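Local coordinates for protein prolyl oligopeptidase (PDB 1YR2) that is a serine peptidase of the prolyl oligopeptidase family that probably cleaves oligopeptides after proline and, far less readily, after alanine, at residues 200-212 / 240-254. Residues are numbered along the deposited sequence; the frame is centred on the assembly and turned at random.
Sequences KPLADELKWVKFS and NYNQTVWLHRLGTPQ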
loop_
_atom_site.group_PDB
_atom_site.type_symbol
_atom_site.label_atom_id
_atom_site.label_comp_id
_atom_site.label_asym_id
_atom_site.label_seq_id
_atom_site.Cartn_x
_atom_site.Cartn_y
_atom_site.Cartn_z
ATOM N N LYS A 200 26.472 -5.611 23.878
ATOM C CA LYS A 200 26.343 -4.771 25.054
ATOM C C LYS A 200 26.258 -3.285 24.723
ATOM O O LYS A 200 27.007 -2.799 23.861
ATOM C CB LYS A 200 27.512 -5.025 26.010
ATOM C CG LYS A 200 27.378 -6.359 26.760
ATOM C CD LYS A 200 28.736 -6.920 27.153
ATOM C CE LYS A 200 28.634 -8.130 28.110
ATOM N NZ LYS A 200 29.728 -9.147 27.841
ATOM N N PRO A 201 25.369 -2.552 25.410
ATOM C CA PRO A 201 25.251 -1.094 25.198
ATOM C C PRO A 201 26.571 -0.339 25.416
ATOM O O PRO A 201 27.337 -0.737 26.265
ATOM C CB PRO A 201 24.201 -0.642 26.228
ATOM C CG PRO A 201 23.999 -1.814 27.198
ATOM C CD PRO A 201 24.431 -3.048 26.445
ATOM N N LEU A 202 26.860 0.666 24.594
ATOM C CA LEU A 202 27.864 1.644 24.923
ATOM C C LEU A 202 27.180 2.731 25.749
ATOM O O LEU A 202 25.924 2.812 25.855
ATOM C CB LEU A 202 28.523 2.318 23.707
ATOM C CG LEU A 202 29.005 1.584 22.440
ATOM C CD1 LEU A 202 30.213 2.321 21.838
ATOM C CD2 LEU A 202 29.313 0.167 22.718
ATOM N N ALA A 203 28.002 3.618 26.255
ATOM C CA ALA A 203 27.545 4.604 27.210
ATOM C C ALA A 203 26.803 5.702 26.471
ATOM O O ALA A 203 25.877 6.300 27.030
ATOM C CB ALA A 203 28.744 5.198 27.978
ATOM N N ASP A 204 27.228 5.970 25.230
ATOM C CA ASP A 204 26.817 7.180 24.464
ATOM C C ASP A 204 25.332 7.188 24.258
ATOM O O ASP A 204 24.727 6.136 23.890
ATOM C CB ASP A 204 27.433 7.236 23.058
ATOM C CG ASP A 204 28.948 7.101 23.051
ATOM O OD1 ASP A 204 29.498 6.103 23.638
ATOM O OD2 ASP A 204 29.660 7.940 22.448
ATOM N N GLU A 205 24.737 8.349 24.523
ATOM C CA GLU A 205 23.355 8.574 24.200
ATOM C C GLU A 205 23.227 9.977 23.687
ATOM O O GLU A 205 23.839 10.937 24.235
ATOM C CB GLU A 205 22.417 8.372 25.381
ATOM C CG GLU A 205 22.434 7.007 26.054
ATOM C CD GLU A 205 21.256 6.843 27.000
ATOM O OE1 GLU A 205 20.624 7.862 27.353
ATOM O OE2 GLU A 205 20.954 5.698 27.376
ATOM N N LEU A 206 22.418 10.128 22.648
ATOM C CA LEU A 206 22.202 11.423 22.036
ATOM C C LEU A 206 20.754 11.785 22.310
ATOM O O LEU A 206 19.829 10.992 22.000
ATOM C CB LEU A 206 22.477 11.396 20.522
ATOM C CG LEU A 206 23.886 10.936 20.095
ATOM C CD1 LEU A 206 23.949 10.877 18.616
ATOM C CD2 LEU A 206 24.987 11.844 20.575
ATOM N N LYS A 207 20.560 12.976 22.890
ATOM C CA LYS A 207 19.239 13.502 23.205
ATOM C C LYS A 207 18.885 14.630 22.234
ATOM O O LYS A 207 19.738 15.171 21.524
ATOM C CB LYS A 207 19.174 13.991 24.685
ATOM C CG LYS A 207 19.356 12.894 25.739
ATOM C CD LYS A 207 18.280 11.836 25.598
ATOM C CE LYS A 207 18.173 10.880 26.802
ATOM N NZ LYS A 207 16.891 10.106 26.675
ATOM N N TRP A 208 17.583 14.900 22.172
ATOM C CA TRP A 208 16.954 15.959 21.363
ATOM C C TRP A 208 17.047 15.719 19.882
ATOM O O TRP A 208 17.018 16.641 19.068
ATOM C CB TRP A 208 17.463 17.345 21.746
ATOM C CG TRP A 208 17.481 17.498 23.211
ATOM C CD1 TRP A 208 18.591 17.576 24.011
ATOM C CD2 TRP A 208 16.350 17.496 24.082
ATOM N NE1 TRP A 208 18.211 17.670 25.327
ATOM C CE2 TRP A 208 16.841 17.624 25.405
ATOM C CE3 TRP A 208 14.959 17.432 23.879
ATOM C CZ2 TRP A 208 15.997 17.661 26.524
ATOM C CZ3 TRP A 208 14.108 17.474 24.992
ATOM C CH2 TRP A 208 14.634 17.592 26.300
ATOM N N VAL A 209 17.126 14.446 19.529
ATOM C CA VAL A 209 17.169 14.042 18.135
ATOM C C VAL A 209 15.709 14.007 17.706
ATOM O O VAL A 209 14.837 13.575 18.470
ATOM C CB VAL A 209 17.780 12.665 18.047
ATOM C CG1 VAL A 209 17.677 12.109 16.659
ATOM C CG2 VAL A 209 19.230 12.692 18.536
ATOM N N LYS A 210 15.433 14.492 16.520
ATOM C CA LYS A 210 14.076 14.478 16.030
ATOM C C LYS A 210 14.053 14.618 14.548
ATOM O O LYS A 210 14.813 15.417 13.982
ATOM C CB LYS A 210 13.233 15.580 16.698
ATOM C CG LYS A 210 11.802 15.692 16.124
ATOM C CD LYS A 210 10.849 16.605 16.905
ATOM C CE LYS A 210 11.348 17.965 17.198
ATOM N NZ LYS A 210 10.294 18.736 17.976
ATOM N N PHE A 211 13.189 13.845 13.891
ATOM C CA PHE A 211 13.115 13.897 12.420
ATOM C C PHE A 211 14.489 13.780 11.757
ATOM O O PHE A 211 14.835 14.576 10.875
ATOM C CB PHE A 211 12.401 15.189 11.936
ATOM C CG PHE A 211 11.015 15.356 12.491
ATOM C CD1 PHE A 211 10.175 14.265 12.608
ATOM C CD2 PHE A 211 10.551 16.626 12.845
ATOM C CE1 PHE A 211 8.895 14.430 13.171
ATOM C CE2 PHE A 211 9.298 16.803 13.373
ATOM C CZ PHE A 211 8.466 15.681 13.550
ATOM N N SER A 212 15.230 12.747 12.154
ATOM C CA SER A 212 16.629 12.550 11.783
ATOM C C SER A 212 16.898 11.246 11.049
ATOM O O SER A 212 16.194 10.259 11.257
ATOM C CB SER A 212 17.385 12.495 13.086
ATOM O OG SER A 212 18.783 12.456 12.912
ATOM N N ASN A 240 9.102 22.966 15.755
ATOM C CA ASN A 240 10.094 22.346 14.863
ATOM C C ASN A 240 10.860 23.370 14.055
ATOM O O ASN A 240 10.918 23.254 12.830
ATOM C CB ASN A 240 9.481 21.256 13.952
ATOM C CG ASN A 240 8.635 20.251 14.729
ATOM O OD1 ASN A 240 8.971 19.867 15.860
ATOM N ND2 ASN A 240 7.503 19.855 14.144
ATOM N N TYR A 241 11.457 24.356 14.731
ATOM C CA TYR A 241 12.378 25.301 14.055
ATOM C C TYR A 241 13.866 25.062 14.294
ATOM O O TYR A 241 14.295 24.590 15.340
ATOM C CB TYR A 241 12.062 26.780 14.418
ATOM C CG TYR A 241 10.607 27.167 14.166
ATOM C CD1 TYR A 241 9.916 26.675 13.064
ATOM C CD2 TYR A 241 9.921 28.004 15.044
ATOM C CE1 TYR A 241 8.566 27.014 12.829
ATOM C CE2 TYR A 241 8.582 28.335 14.831
ATOM C CZ TYR A 241 7.916 27.824 13.707
ATOM O OH TYR A 241 6.609 28.141 13.474
ATOM N N ASN A 242 14.654 25.459 13.303
ATOM C CA ASN A 242 16.102 25.488 13.415
ATOM C C ASN A 242 16.750 24.118 13.628
ATOM O O ASN A 242 17.741 23.982 14.348
ATOM C CB ASN A 242 16.525 26.491 14.492
ATOM C CG ASN A 242 16.274 27.916 14.047
ATOM O OD1 ASN A 242 16.787 28.343 13.011
ATOM N ND2 ASN A 242 15.511 28.641 14.815
ATOM N N GLN A 243 16.214 23.119 12.948
ATOM C CA GLN A 243 16.850 21.834 12.950
ATOM C C GLN A 243 18.314 21.950 12.450
ATOM O O GLN A 243 18.627 22.686 11.494
ATOM C CB GLN A 243 16.076 20.861 12.068
ATOM C CG GLN A 243 16.642 19.435 12.148
ATOM C CD GLN A 243 15.826 18.406 11.354
ATOM O OE1 GLN A 243 15.445 18.659 10.202
ATOM N NE2 GLN A 243 15.529 17.249 12.000
ATOM N N THR A 244 19.221 21.270 13.113
ATOM C CA THR A 244 20.658 21.338 12.769
ATOM C C THR A 244 21.303 19.951 12.693
ATOM O O THR A 244 20.892 19.053 13.389
ATOM C CB THR A 244 21.439 22.266 13.724
ATOM O OG1 THR A 244 21.242 21.845 15.070
ATOM C CG2 THR A 244 20.863 23.644 13.713
ATOM N N VAL A 245 22.264 19.801 11.791
ATOM C CA VAL A 245 23.011 18.559 11.597
ATOM C C VAL A 245 24.299 18.677 12.418
ATOM O O VAL A 245 24.962 19.697 12.332
ATOM C CB VAL A 245 23.327 18.324 10.124
ATOM C CG1 VAL A 245 24.111 16.996 9.942
ATOM C CG2 VAL A 245 22.093 18.293 9.327
ATOM N N TRP A 246 24.561 17.668 13.255
ATOM C CA TRP A 246 25.751 17.536 14.106
ATOM C C TRP A 246 26.460 16.205 13.891
ATOM O O TRP A 246 25.864 15.245 13.364
ATOM C CB TRP A 246 25.354 17.617 15.565
ATOM C CG TRP A 246 24.759 18.886 15.987
ATOM C CD1 TRP A 246 23.505 19.390 15.664
ATOM C CD2 TRP A 246 25.367 19.868 16.842
ATOM N NE1 TRP A 246 23.322 20.612 16.270
ATOM C CE2 TRP A 246 24.429 20.919 17.016
ATOM C CE3 TRP A 246 26.624 19.959 17.496
ATOM C CZ2 TRP A 246 24.704 22.049 17.799
ATOM C CZ3 TRP A 246 26.891 21.064 18.263
ATOM C CH2 TRP A 246 25.937 22.108 18.411
ATOM N N LEU A 247 27.713 16.150 14.362
ATOM C CA LEU A 247 28.566 14.966 14.285
ATOM C C LEU A 247 28.876 14.569 15.715
ATOM O O LEU A 247 29.412 15.360 16.501
ATOM C CB LEU A 247 29.858 15.227 13.515
ATOM C CG LEU A 247 30.837 14.068 13.358
ATOM C CD1 LEU A 247 30.201 13.018 12.434
ATOM C CD2 LEU A 247 32.164 14.541 12.814
ATOM N N HIS A 248 28.548 13.334 16.050
ATOM C CA HIS A 248 28.931 12.778 17.329
ATOM C C HIS A 248 30.130 11.844 17.178
ATOM O O HIS A 248 30.078 10.877 16.400
ATOM C CB HIS A 248 27.784 11.989 17.967
ATOM C CG HIS A 248 28.166 11.343 19.257
ATOM N ND1 HIS A 248 28.535 12.075 20.358
ATOM C CD2 HIS A 248 28.289 10.033 19.611
ATOM C CE1 HIS A 248 28.833 11.251 21.353
ATOM N NE2 HIS A 248 28.711 10.009 20.922
ATOM N N ARG A 249 31.152 12.068 17.996
ATOM C CA ARG A 249 32.300 11.142 18.056
ATOM C C ARG A 249 32.174 10.134 19.184
ATOM O O ARG A 249 31.901 10.471 20.314
ATOM C CB ARG A 249 33.614 11.925 18.125
ATOM C CG ARG A 249 33.914 12.624 16.767
ATOM C CD ARG A 249 35.245 13.361 16.764
ATOM N NE ARG A 249 35.525 14.007 15.483
ATOM C CZ ARG A 249 35.213 15.259 15.197
ATOM N NH1 ARG A 249 34.591 16.044 16.079
ATOM N NH2 ARG A 249 35.535 15.732 14.017
ATOM N N LEU A 250 32.315 8.867 18.855
ATOM C CA LEU A 250 31.930 7.838 19.797
ATOM C C LEU A 250 32.925 7.885 20.949
ATOM O O LEU A 250 34.084 8.128 20.714
ATOM C CB LEU A 250 31.913 6.470 19.101
ATOM C CG LEU A 250 30.630 5.947 18.471
ATOM C CD1 LEU A 250 29.578 5.744 19.548
ATOM C CD2 LEU A 250 30.100 6.851 17.341
ATOM N N GLY A 251 32.454 7.681 22.175
ATOM C CA GLY A 251 33.280 7.781 23.379
ATOM C C GLY A 251 33.418 9.168 23.985
ATOM O O GLY A 251 34.234 9.401 24.880
ATOM N N THR A 252 32.674 10.127 23.462
ATOM C CA THR A 252 32.661 11.455 24.036
ATOM C C THR A 252 31.223 11.797 24.403
ATOM O O THR A 252 30.291 11.152 23.932
ATOM C CB THR A 252 33.210 12.509 23.058
ATOM O OG1 THR A 252 32.378 12.575 21.895
ATOM C CG2 THR A 252 34.570 12.094 22.497
ATOM N N PRO A 253 31.041 12.783 25.260
ATOM C CA PRO A 253 29.701 13.253 25.576
ATOM C C PRO A 253 29.119 14.016 24.394
ATOM O O PRO A 253 29.842 14.554 23.532
ATOM C CB PRO A 253 29.902 14.165 26.797
ATOM C CG PRO A 253 31.333 14.480 26.833
ATOM C CD PRO A 253 32.068 13.508 26.015
ATOM N N GLN A 254 27.795 14.064 24.372
ATOM C CA GLN A 254 27.100 14.816 23.327
ATOM C C GLN A 254 27.507 16.279 23.332
ATOM O O GLN A 254 27.478 16.948 22.281
ATOM C CB GLN A 254 25.571 14.672 23.484
ATOM C CG GLN A 254 24.771 15.410 22.387
ATOM C CD GLN A 254 23.306 15.078 22.411
ATOM O OE1 GLN A 254 22.770 14.663 23.469
ATOM N NE2 GLN A 254 22.634 15.211 21.257
HETATM O O HOH W 1 23.405 12.902 25.953
#
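Leu202 opens the contact by laying CD1 against CD1 of Leu250, the two side chains crossing at about a right angle. Asp204 carries the polar part of this end, and a single oxygen does the work: OD2 takes His248 NE2 at 2.7 Å on its anti lone pair and Gly251 N at 2.8 Å on its syn one. The histidine bond is close to straight and lies in the imidazole plane, which stands 79° from the carboxylate; with ND1 hydrogen-bonded to Asp257, the ring is fixed in rotation from both nitrogens. Gly251 belongs to a type II turn, Arg249 to Thr252, so the aspartate also ties down the bend after strand 244-249. Leu206 then covers one face of the same imidazole, its CD2 3.6 Å from the ring centroid in a CH-pi contact. Strands 204-207 and 244-249 run antiparallel but 9.5 Å apart, too far for direct pairing: 204-210 is the outermost strand of one four-stranded antiparallel sheet and 244-249 the third of four strands in the next, as between successive blades of a beta-propeller. At Lys207 a side-chain amide imitates a strand partner, Gln254 OE1 accepting from Lys207 N at 2.8 Å (176°) while Gln254 NE2 donates to Lys207 O at 2.9 Å. The amide reaches there because CG is anti to the backbone N (chi1 -178°) and the chain stays extended. A leucine in place of Gln254 would probably leave both backbone groups of Lys207 without these mates and Tyr224 OH without its amide partner. Further along, Lys210 NZ meets Asn240 OD1 at 2.7 Å, and Trp188 and Phe227 add cation-pi contacts to the lysine. Phe211 O receives Gln243 NE2 at 3.0 Å from above its carbonyl plane, Gln243 OE1 being hydrogen-bonded to His271 N, while the phenyl edge faces the Asn240 amide.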